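PDB 4TLV: ADP-ribosylating toxin CARDS, which transfers the ADP-ribosyl group of NAD(+) to multiple target proteins in vitro, is the main virulence factor of Mycoplasma pneumoniae and makes host cells vacuolate. Local coordinates for residues A92-E97 / I122-R126; L100-Q105 / Y527-D531; Q107-G113 / T205-I211. All blocks are in the same frame, centred on the assembly; numbering follows the deposited sequence.

Contact 1 of 3, residues A92-E97 / I122-R126; sequences ARATGE and IRALR. With ACT (acetate ion), chain N.
The carboxylate of E97 meets the guanidinium of R126 in a side-on, two-pronged salt bridge across two helices. R126 NE donates to E97 OE2 at 2.9 Å in an almost straight bond, and R126 NH2 donates to E97 OE1 at 2.8 Å on its syn lone pair. The two planes are nearly coplanar, 21° apart, so each oxygen has its own nitrogen. From its own helix R93 adds a third link, NH1 lying 3.1 Å from E97 OE2, and its guanidinium stands almost perpendicular to that of R126. The same guanidinium holds one oxygen of an acetate ion, probably from the crystallisation liquor, at its edge through NH1 and NH2, NH2 being 2.8 Å from ACT O. E97 OE1 lies so close to ACT OXT that glutamate and acetate probably share a proton, although the two arginines would tend to favour a charged carboxylate.

Beside this network, apolar side chains pack on the backbone of 92-97. L125, with CG anti to its backbone N (chi1 174°), sends CD2 against the other helix, 3.5 Å from A92 O and 3.9 Å from G96 CA. The CD1 methyl of I122 lies against G96, 3.7 Å from its CA. With no side chain at G96, both branches come down on its backbone.

In the next shell, F591 O at the C-terminus accepts from R93 NE, while Y475 and S480 of the D3 domain bind the terminal nitrogens of R126. F35 and F36 of helix 35-40 pack on L125 and I122. The short segments run roughly antiparallel, 149° between directions, their axes 10.0 Å apart at closest approach: a buried helix-helix pair of the mART domain, with a salt-bridge network at the border with D3.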
loop_
_atom_site.group_PDB
_atom_site.type_symbol
_atom_site.label_atom_id
_atom_site.label_comp_id
_atom_site.label_asym_id
_atom_site.label_seq_id
_atom_site.Cartn_x
_atom_site.Cartn_y
_atom_site.Cartn_z
ATOM N N ALA A 92 6.731 -3.833 9.034
ATOM C CA ALA A 92 7.920 -4.010 8.200
ATOM C C ALA A 92 8.312 -2.704 7.513
ATOM O O ALA A 92 9.491 -2.305 7.540
ATOM C CB ALA A 92 7.713 -5.147 7.166
ATOM N N ARG A 93 7.348 -2.018 6.897
ATOM C CA ARG A 93 7.699 -0.771 6.188
ATOM C C ARG A 93 8.310 0.303 7.118
ATOM O O ARG A 93 9.342 0.893 6.789
ATOM C CB ARG A 93 6.506 -0.195 5.395
ATOM C CG ARG A 93 6.326 -0.846 3.993
ATOM C CD ARG A 93 6.982 -0.002 2.869
ATOM N NE ARG A 93 6.264 1.257 2.748
ATOM C CZ ARG A 93 6.746 2.453 3.068
ATOM N NH1 ARG A 93 8.003 2.588 3.476
ATOM N NH2 ARG A 93 5.960 3.519 2.967
ATOM N N ALA A 94 7.684 0.540 8.271
ATOM C CA ALA A 94 8.168 1.563 9.185
ATOM C C ALA A 94 9.554 1.180 9.712
ATOM O O ALA A 94 10.424 2.037 9.912
ATOM C CB ALA A 94 7.182 1.749 10.351
ATOM N N THR A 95 9.741 -0.111 9.962
ATOM C CA THR A 95 11.033 -0.609 10.412
ATOM C C THR A 95 12.102 -0.270 9.366
ATOM O O THR A 95 13.196 0.196 9.701
ATOM C CB THR A 95 10.988 -2.139 10.699
ATOM O OG1 THR A 95 10.133 -2.385 11.822
ATOM C CG2 THR A 95 12.397 -2.689 11.013
ATOM N N GLY A 96 11.774 -0.485 8.094
ATOM C CA GLY A 96 12.689 -0.192 7.005
ATOM C C GLY A 96 12.993 1.291 6.885
ATOM O O GLY A 96 14.137 1.673 6.672
ATOM N N GLU A 97 11.983 2.138 7.036
ATOM C CA GLU A 97 12.207 3.581 6.947
ATOM C C GLU A 97 13.127 4.096 8.061
ATOM O O GLU A 97 13.921 5.025 7.867
ATOM C CB GLU A 97 10.886 4.337 7.009
ATOM C CG GLU A 97 9.985 4.099 5.794
ATOM C CD GLU A 97 10.683 4.414 4.491
ATOM O OE1 GLU A 97 11.008 5.608 4.252
ATOM O OE2 GLU A 97 10.915 3.469 3.704
ATOM N N ILE A 122 15.716 -1.762 0.799
ATOM C CA ILE A 122 14.658 -0.842 1.193
ATOM C C ILE A 122 13.782 -0.492 -0.017
ATOM O O ILE A 122 12.564 -0.384 0.103
ATOM C CB ILE A 122 15.220 0.456 1.857
ATOM C CG1 ILE A 122 15.931 0.143 3.187
ATOM C CG2 ILE A 122 14.104 1.466 2.131
ATOM C CD1 ILE A 122 15.081 -0.573 4.164
ATOM N N ARG A 123 14.395 -0.315 -1.184
ATOM C CA ARG A 123 13.621 -0.022 -2.390
ATOM C C ARG A 123 12.629 -1.151 -2.705
ATOM O O ARG A 123 11.463 -0.901 -3.037
ATOM C CB ARG A 123 14.538 0.214 -3.587
ATOM C CG ARG A 123 13.779 0.570 -4.898
ATOM C CD ARG A 123 14.777 0.976 -6.002
ATOM N NE ARG A 123 14.168 1.702 -7.119
ATOM C CZ ARG A 123 14.517 2.934 -7.505
ATOM N NH1 ARG A 123 15.479 3.606 -6.868
ATOM N NH2 ARG A 123 13.902 3.501 -8.541
ATOM N N ALA A 124 13.100 -2.390 -2.599
ATOM C CA ALA A 124 12.226 -3.548 -2.779
ATOM C C ALA A 124 11.086 -3.567 -1.751
ATOM O O ALA A 124 9.934 -3.816 -2.109
ATOM C CB ALA A 124 13.025 -4.830 -2.721
ATOM N N LEU A 125 11.406 -3.316 -0.485
ATOM C CA LEU A 125 10.383 -3.276 0.570
ATOM C C LEU A 125 9.338 -2.187 0.270
ATOM O O LEU A 125 8.139 -2.376 0.496
ATOM C CB LEU A 125 11.034 -2.979 1.918
ATOM C CG LEU A 125 10.119 -2.762 3.128
ATOM C CD1 LEU A 125 9.236 -3.995 3.322
ATOM C CD2 LEU A 125 10.979 -2.505 4.359
ATOM N N ARG A 126 9.813 -1.045 -0.224
ATOM C CA ARG A 126 8.962 0.129 -0.477
ATOM C C ARG A 126 8.019 -0.058 -1.655
ATOM O O ARG A 126 6.944 0.541 -1.718
ATOM C CB ARG A 126 9.842 1.331 -0.800
ATOM C CG ARG A 126 10.479 1.998 0.413
ATOM C CD ARG A 126 11.336 3.167 -0.100
ATOM N NE ARG A 126 11.556 4.153 0.951
ATOM C CZ ARG A 126 12.029 5.371 0.733
ATOM N NH1 ARG A 126 12.320 5.746 -0.515
ATOM N NH2 ARG A 126 12.191 6.212 1.750
HETATM C C ACT N . 7.863 6.887 3.582
HETATM O O ACT N . 7.604 5.671 3.710
HETATM O OXT ACT N . 8.974 7.279 4.024
HETATM C CH3 ACT N . 6.878 7.814 2.937
#

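Contact 2 of 3, residues L100-Q105 / Y527-D531; sequences LDLMRQ and YFSRD
D101 turns its carboxylate to S529 with CG anti to the backbone N (chi1 177°), while Y527, its chi1 at 65°, swings its ring in beneath R104. S529 OG donates to D101 OD1 at 2.6 Å, coming from above the carboxylate plane. From the other face Q105 NE2 gives a second hydrogen bond to the same oxygen, 2.8 Å from D101 OD1. The amide of Q105 then reaches across to D531, NE2 donating to OD1 at 3.0 Å on the syn lone pair, almost in the amide plane.

R104 CB sits over one face of the Y527 ring, 3.7 Å from its centroid, as a CH-pi contact, and D101 OD1 lies at the ring edge, 3.2 Å from CE2. The guanidinium of R104 leads off to Q119 and Y549, and Y527 OH pairs with N552. Two waters join D101 OD2 to the backbone N atoms of R530 and D531.

R547 and H545 hold the other oxygen of D531. With both amide hydrogens of Q105 NE2 shared between two aspartates, and waters and these two D3 side chains nearby, the contact implies a polar, largely buried joint between mART and D3 in which the carboxylates probably stay charged.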
loop_
_atom_site.group_PDB
_atom_site.type_symbol
_atom_site.label_atom_id
_atom_site.label_comp_id
_atom_site.label_asym_id
_atom_site.label_seq_id
_atom_site.Cartn_x
_atom_site.Cartn_y
_atom_site.Cartn_z
ATOM N N LEU A 100 16.608 3.194 7.064
ATOM C CA LEU A 100 17.080 4.127 6.042
ATOM C C LEU A 100 17.576 5.419 6.696
ATOM O O LEU A 100 18.670 5.894 6.402
ATOM C CB LEU A 100 15.971 4.445 5.037
ATOM C CG LEU A 100 16.381 5.532 4.035
ATOM C CD1 LEU A 100 17.488 5.039 3.109
ATOM C CD2 LEU A 100 15.133 5.975 3.244
ATOM N N ASP A 101 16.752 5.981 7.573
ATOM C CA ASP A 101 17.106 7.165 8.343
ATOM C C ASP A 101 18.467 6.963 9.033
ATOM O O ASP A 101 19.387 7.742 8.829
ATOM C CB ASP A 101 16.003 7.421 9.370
ATOM C CG ASP A 101 16.291 8.592 10.287
ATOM O OD1 ASP A 101 17.012 9.529 9.883
ATOM O OD2 ASP A 101 15.752 8.590 11.417
ATOM N N LEU A 102 18.596 5.909 9.830
ATOM C CA LEU A 102 19.856 5.654 10.523
ATOM C C LEU A 102 21.041 5.555 9.547
ATOM O O LEU A 102 22.109 6.113 9.804
ATOM C CB LEU A 102 19.755 4.411 11.400
ATOM C CG LEU A 102 18.731 4.531 12.541
ATOM C CD1 LEU A 102 18.489 3.192 13.153
ATOM C CD2 LEU A 102 19.189 5.541 13.594
ATOM N N MET A 103 20.857 4.844 8.436
ATOM C CA MET A 103 21.900 4.734 7.423
ATOM C C MET A 103 22.282 6.087 6.822
ATOM O O MET A 103 23.462 6.360 6.625
ATOM C CB MET A 103 21.514 3.733 6.325
ATOM C CG MET A 103 21.443 2.297 6.838
ATOM S SD MET A 103 21.229 1.102 5.509
ATOM C CE MET A 103 19.857 1.835 4.625
ATOM N N ARG A 104 21.300 6.938 6.532
ATOM C CA ARG A 104 21.616 8.239 5.951
ATOM C C ARG A 104 22.320 9.143 6.968
ATOM O O ARG A 104 23.119 9.991 6.588
ATOM C CB ARG A 104 20.369 8.963 5.439
ATOM C CG ARG A 104 19.638 8.270 4.288
ATOM C CD ARG A 104 20.557 7.849 3.135
ATOM N NE ARG A 104 21.328 8.952 2.538
ATOM C CZ ARG A 104 22.144 8.802 1.497
ATOM N NH1 ARG A 104 22.282 7.613 0.934
ATOM N NH2 ARG A 104 22.824 9.838 1.011
ATOM N N GLN A 105 21.994 8.983 8.251
ATOM C CA GLN A 105 22.600 9.815 9.294
ATOM C C GLN A 105 23.918 9.203 9.757
ATOM O O GLN A 105 24.563 9.727 10.661
ATOM C CB GLN A 105 21.650 10.003 10.493
ATOM C CG GLN A 105 20.336 10.730 10.170
ATOM C CD GLN A 105 19.735 11.438 11.379
ATOM O OE1 GLN A 105 20.371 12.313 11.972
ATOM N NE2 GLN A 105 18.503 11.075 11.742
ATOM N N TYR A 527 14.374 12.192 3.191
ATOM C CA TYR A 527 13.946 11.085 4.047
ATOM C C TYR A 527 13.444 11.605 5.384
ATOM O O TYR A 527 13.745 12.738 5.779
ATOM C CB TYR A 527 15.072 10.063 4.239
ATOM C CG TYR A 527 16.264 10.611 4.987
ATOM C CD1 TYR A 527 17.238 11.362 4.334
ATOM C CD2 TYR A 527 16.417 10.381 6.352
ATOM C CE1 TYR A 527 18.344 11.868 5.032
ATOM C CE2 TYR A 527 17.511 10.878 7.054
ATOM C CZ TYR A 527 18.467 11.621 6.387
ATOM O OH TYR A 527 19.548 12.114 7.089
ATOM N N PHE A 528 12.657 10.779 6.070
ATOM C CA PHE A 528 12.030 11.170 7.328
ATOM C C PHE A 528 12.791 10.570 8.507
ATOM O O PHE A 528 13.344 9.466 8.395
ATOM C CB PHE A 528 10.568 10.698 7.355
ATOM C CG PHE A 528 9.732 11.271 6.234
ATOM C CD1 PHE A 528 9.775 10.711 4.964
ATOM C CD2 PHE A 528 8.914 12.373 6.460
ATOM C CE1 PHE A 528 9.018 11.242 3.923
ATOM C CE2 PHE A 528 8.150 12.917 5.427
ATOM C CZ PHE A 528 8.204 12.354 4.158
ATOM N N SER A 529 12.818 11.305 9.620
ATOM C CA SER A 529 13.539 10.892 10.834
ATOM C C SER A 529 12.672 11.055 12.059
ATOM O O SER A 529 12.049 12.098 12.245
ATOM C CB SER A 529 14.796 11.750 11.058
ATOM O OG SER A 529 15.659 11.703 9.945
ATOM N N ARG A 530 12.658 10.040 12.916
ATOM C CA ARG A 530 11.944 10.125 14.179
ATOM C C ARG A 530 12.785 10.839 15.242
ATOM O O ARG A 530 12.247 11.529 16.089
ATOM C CB ARG A 530 11.537 8.717 14.673
ATOM C CG ARG A 530 10.543 7.989 13.747
ATOM C CD ARG A 530 10.405 6.518 14.149
ATOM N NE ARG A 530 9.884 6.408 15.515
ATOM C CZ ARG A 530 8.593 6.349 15.829
ATOM N NH1 ARG A 530 7.669 6.347 14.870
ATOM N NH2 ARG A 530 8.226 6.268 17.100
ATOM N N ASP A 531 14.102 10.663 15.167
ATOM C CA ASP A 531 15.044 11.204 16.147
ATOM C C ASP A 531 14.517 11.032 17.577
ATOM O O ASP A 531 14.136 9.931 17.954
ATOM C CB ASP A 531 15.418 12.661 15.817
ATOM C CG ASP A 531 16.156 12.792 14.464
ATOM O OD1 ASP A 531 17.025 11.950 14.154
ATOM O OD2 ASP A 531 15.870 13.740 13.710
HETATM O O HOH W 1 13.506 7.295 11.974
HETATM O O HOH W 2 16.109 8.938 13.931
#

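Contact 3 of 3, residues Q107-G113 / T205-I211; sequences QVVFDSG and TPVHLSI
Backbone hydrogen bonds pair 108-110 residue for residue with 207-209 in parallel register. V109 is the linking residue: its N donates to V207 O at 2.6 Å and its O accepts from L209 N at 2.9 Å. Past F110 the register slips by one residue in a beta bulge at D111. There L209 O takes D111 N at 2.8 Å and, weakly, S112 N, before I211 N regains the pairing by donating to S112 O at 3.0 Å.

Among the polar side chains, H208 ND1 donates to D111 OD1 at 2.9 Å, on the syn lone pair and nearly in the ring plane.

The one CH-pi contact arises because the chi1 of -75° at H208 leans the ring over V109, whose CB is 3.8 Å from the ring centroid, 12° off the normal.

Apolar contacts fill the other face of the sheet. V108 CG1 lies 3.9 Å from L209 CD2, and F110 CD1 meets I211 CG1 at 4.0 Å with the isoleucine at the ring edge. Behind them M103 touches V108 and F110, and F36 touches L209 and I211.

This is a two-stranded parallel sheet with a beta bulge, its second strand running from the end of the mART region into the inferred NAD(+)-binding pocket.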
loop_
_atom_site.group_PDB
_atom_site.type_symbol
_atom_site.label_atom_id
_atom_site.label_comp_id
_atom_site.label_asym_id
_atom_site.label_seq_id
_atom_site.Cartn_x
_atom_site.Cartn_y
_atom_site.Cartn_z
ATOM N N GLN A 107 24.579 6.115 11.292
ATOM C CA GLN A 107 24.536 5.547 12.636
ATOM C C GLN A 107 24.401 4.042 12.570
ATOM O O GLN A 107 23.798 3.410 13.435
ATOM C CB GLN A 107 23.397 6.183 13.436
ATOM C CG GLN A 107 23.541 7.703 13.531
ATOM C CD GLN A 107 22.296 8.412 14.051
ATOM O OE1 GLN A 107 21.341 7.776 14.489
ATOM N NE2 GLN A 107 22.310 9.741 14.007
ATOM N N VAL A 108 24.972 3.457 11.532
ATOM C CA VAL A 108 24.886 2.021 11.359
ATOM C C VAL A 108 26.274 1.402 11.207
ATOM O O VAL A 108 27.145 1.952 10.540
ATOM C CB VAL A 108 24.029 1.660 10.121
ATOM C CG1 VAL A 108 24.227 0.194 9.737
ATOM C CG2 VAL A 108 22.542 1.977 10.385
ATOM N N VAL A 109 26.476 0.250 11.825
ATOM C CA VAL A 109 27.675 -0.533 11.577
ATOM C C VAL A 109 27.320 -1.707 10.683
ATOM O O VAL A 109 26.487 -2.543 11.044
ATOM C CB VAL A 109 28.303 -1.022 12.900
ATOM C CG1 VAL A 109 29.278 -2.155 12.643
ATOM C CG2 VAL A 109 28.989 0.141 13.603
ATOM N N PHE A 110 27.932 -1.776 9.505
ATOM C CA PHE A 110 27.627 -2.871 8.597
ATOM C C PHE A 110 28.497 -4.080 8.915
ATOM O O PHE A 110 29.677 -4.122 8.557
ATOM C CB PHE A 110 27.755 -2.421 7.127
ATOM C CG PHE A 110 26.740 -1.376 6.734
ATOM C CD1 PHE A 110 25.467 -1.752 6.307
ATOM C CD2 PHE A 110 27.035 -0.031 6.827
ATOM C CE1 PHE A 110 24.521 -0.798 5.967
ATOM C CE2 PHE A 110 26.089 0.936 6.487
ATOM C CZ PHE A 110 24.825 0.548 6.057
ATOM N N ASP A 111 27.915 -5.056 9.612
ATOM C CA ASP A 111 28.609 -6.307 9.891
ATOM C C ASP A 111 28.875 -7.045 8.592
ATOM O O ASP A 111 29.869 -7.756 8.449
ATOM C CB ASP A 111 27.771 -7.200 10.809
ATOM C CG ASP A 111 27.633 -6.636 12.209
ATOM O OD1 ASP A 111 28.357 -5.675 12.544
ATOM O OD2 ASP A 111 26.798 -7.164 12.973
ATOM N N SER A 112 27.965 -6.864 7.644
ATOM C CA SER A 112 28.054 -7.503 6.345
ATOM C C SER A 112 27.323 -6.594 5.368
ATOM O O SER A 112 26.380 -5.899 5.755
ATOM C CB SER A 112 27.394 -8.882 6.390
ATOM O OG SER A 112 27.512 -9.549 5.149
ATOM N N GLY A 113 27.771 -6.578 4.116
ATOM C CA GLY A 113 27.187 -5.709 3.108
ATOM C C GLY A 113 27.501 -4.238 3.329
ATOM O O GLY A 113 28.432 -3.887 4.056
ATOM N N THR A 205 21.598 2.802 19.449
ATOM C CA THR A 205 22.227 3.772 18.537
ATOM C C THR A 205 23.231 3.224 17.531
ATOM O O THR A 205 23.013 3.340 16.317
ATOM C CB THR A 205 22.871 4.951 19.289
ATOM O OG1 THR A 205 21.845 5.728 19.920
ATOM C CG2 THR A 205 23.649 5.837 18.315
ATOM N N PRO A 206 24.349 2.654 18.016
ATOM C CA PRO A 206 25.234 2.029 17.029
ATOM C C PRO A 206 24.542 0.782 16.496
ATOM O O PRO A 206 24.820 -0.315 16.978
ATOM C CB PRO A 206 26.467 1.632 17.854
ATOM C CG PRO A 206 26.324 2.343 19.178
ATOM C CD PRO A 206 24.852 2.508 19.392
ATOM N N VAL A 207 23.631 0.938 15.539
ATOM C CA VAL A 207 22.895 -0.213 15.043
ATOM C C VAL A 207 23.750 -1.024 14.090
ATOM O O VAL A 207 24.307 -0.482 13.131
ATOM C CB VAL A 207 21.593 0.191 14.324
ATOM C CG1 VAL A 207 20.925 -1.033 13.738
ATOM C CG2 VAL A 207 20.654 0.899 15.278
ATOM N N HIS A 208 23.841 -2.322 14.360
ATOM C CA HIS A 208 24.563 -3.257 13.516
ATOM C C HIS A 208 23.619 -3.941 12.542
ATOM O O HIS A 208 22.584 -4.479 12.938
ATOM C CB HIS A 208 25.250 -4.331 14.363
ATOM C CG HIS A 208 26.479 -3.854 15.071
ATOM N ND1 HIS A 208 27.784 -4.176 14.904
ATOM C CD2 HIS A 208 26.438 -2.945 16.107
ATOM C CE1 HIS A 208 28.500 -3.452 15.825
ATOM N NE2 HIS A 208 27.665 -2.716 16.538
ATOM N N LEU A 209 24.007 -3.943 11.269
ATOM C CA LEU A 209 23.213 -4.543 10.214
ATOM C C LEU A 209 24.040 -5.541 9.412
ATOM O O LEU A 209 25.212 -5.287 9.111
ATOM C CB LEU A 209 22.695 -3.427 9.300
ATOM C CG LEU A 209 21.205 -3.082 9.321
ATOM C CD1 LEU A 209 20.594 -3.271 10.686
ATOM C CD2 LEU A 209 20.943 -1.662 8.762
ATOM N N SER A 210 23.434 -6.682 9.084
ATOM C CA SER A 210 24.011 -7.635 8.152
ATOM C C SER A 210 23.133 -7.713 6.911
ATOM O O SER A 210 22.082 -8.352 6.931
ATOM C CB SER A 210 24.114 -9.025 8.775
ATOM O OG SER A 210 24.943 -9.005 9.923
ATOM N N ILE A 211 23.573 -7.069 5.838
ATOM C CA ILE A 211 22.826 -7.042 4.586
ATOM C C ILE A 211 23.205 -8.228 3.718
ATOM O O ILE A 211 24.379 -8.409 3.399
ATOM C CB ILE A 211 23.127 -5.750 3.801
ATOM C CG1 ILE A 211 23.145 -4.544 4.744
ATOM C CG2 ILE A 211 22.136 -5.578 2.649
ATOM C CD1 ILE A 211 21.808 -4.269 5.456
HETATM O O HOH W 3 26.618 -10.035 2.838
#

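In the fold
Contacts 1 and 2 share helix 92-104 and are both buried, whereas contact 3 lies farther from the centre of the chain and has one exposed face. Charge dominates contact 1, where arginines surround a glutamate between two mART helices; contact 2 joins mART to D3 through neutral donors, aspartates and waters; contact 3 relies on backbone pairing. R126 NH2 comes within 3.3 Å of L100 CD2, so contacts 1 and 2 adjoin. Contact 3 backs onto the same helix, M103 SD lying 3.7 Å from F110 CZ. Strand 108-110 connects helix 92-104 to helix 115-126, and the parallel pair packs on both helices, although contacts 1 and 3 themselves do not touch.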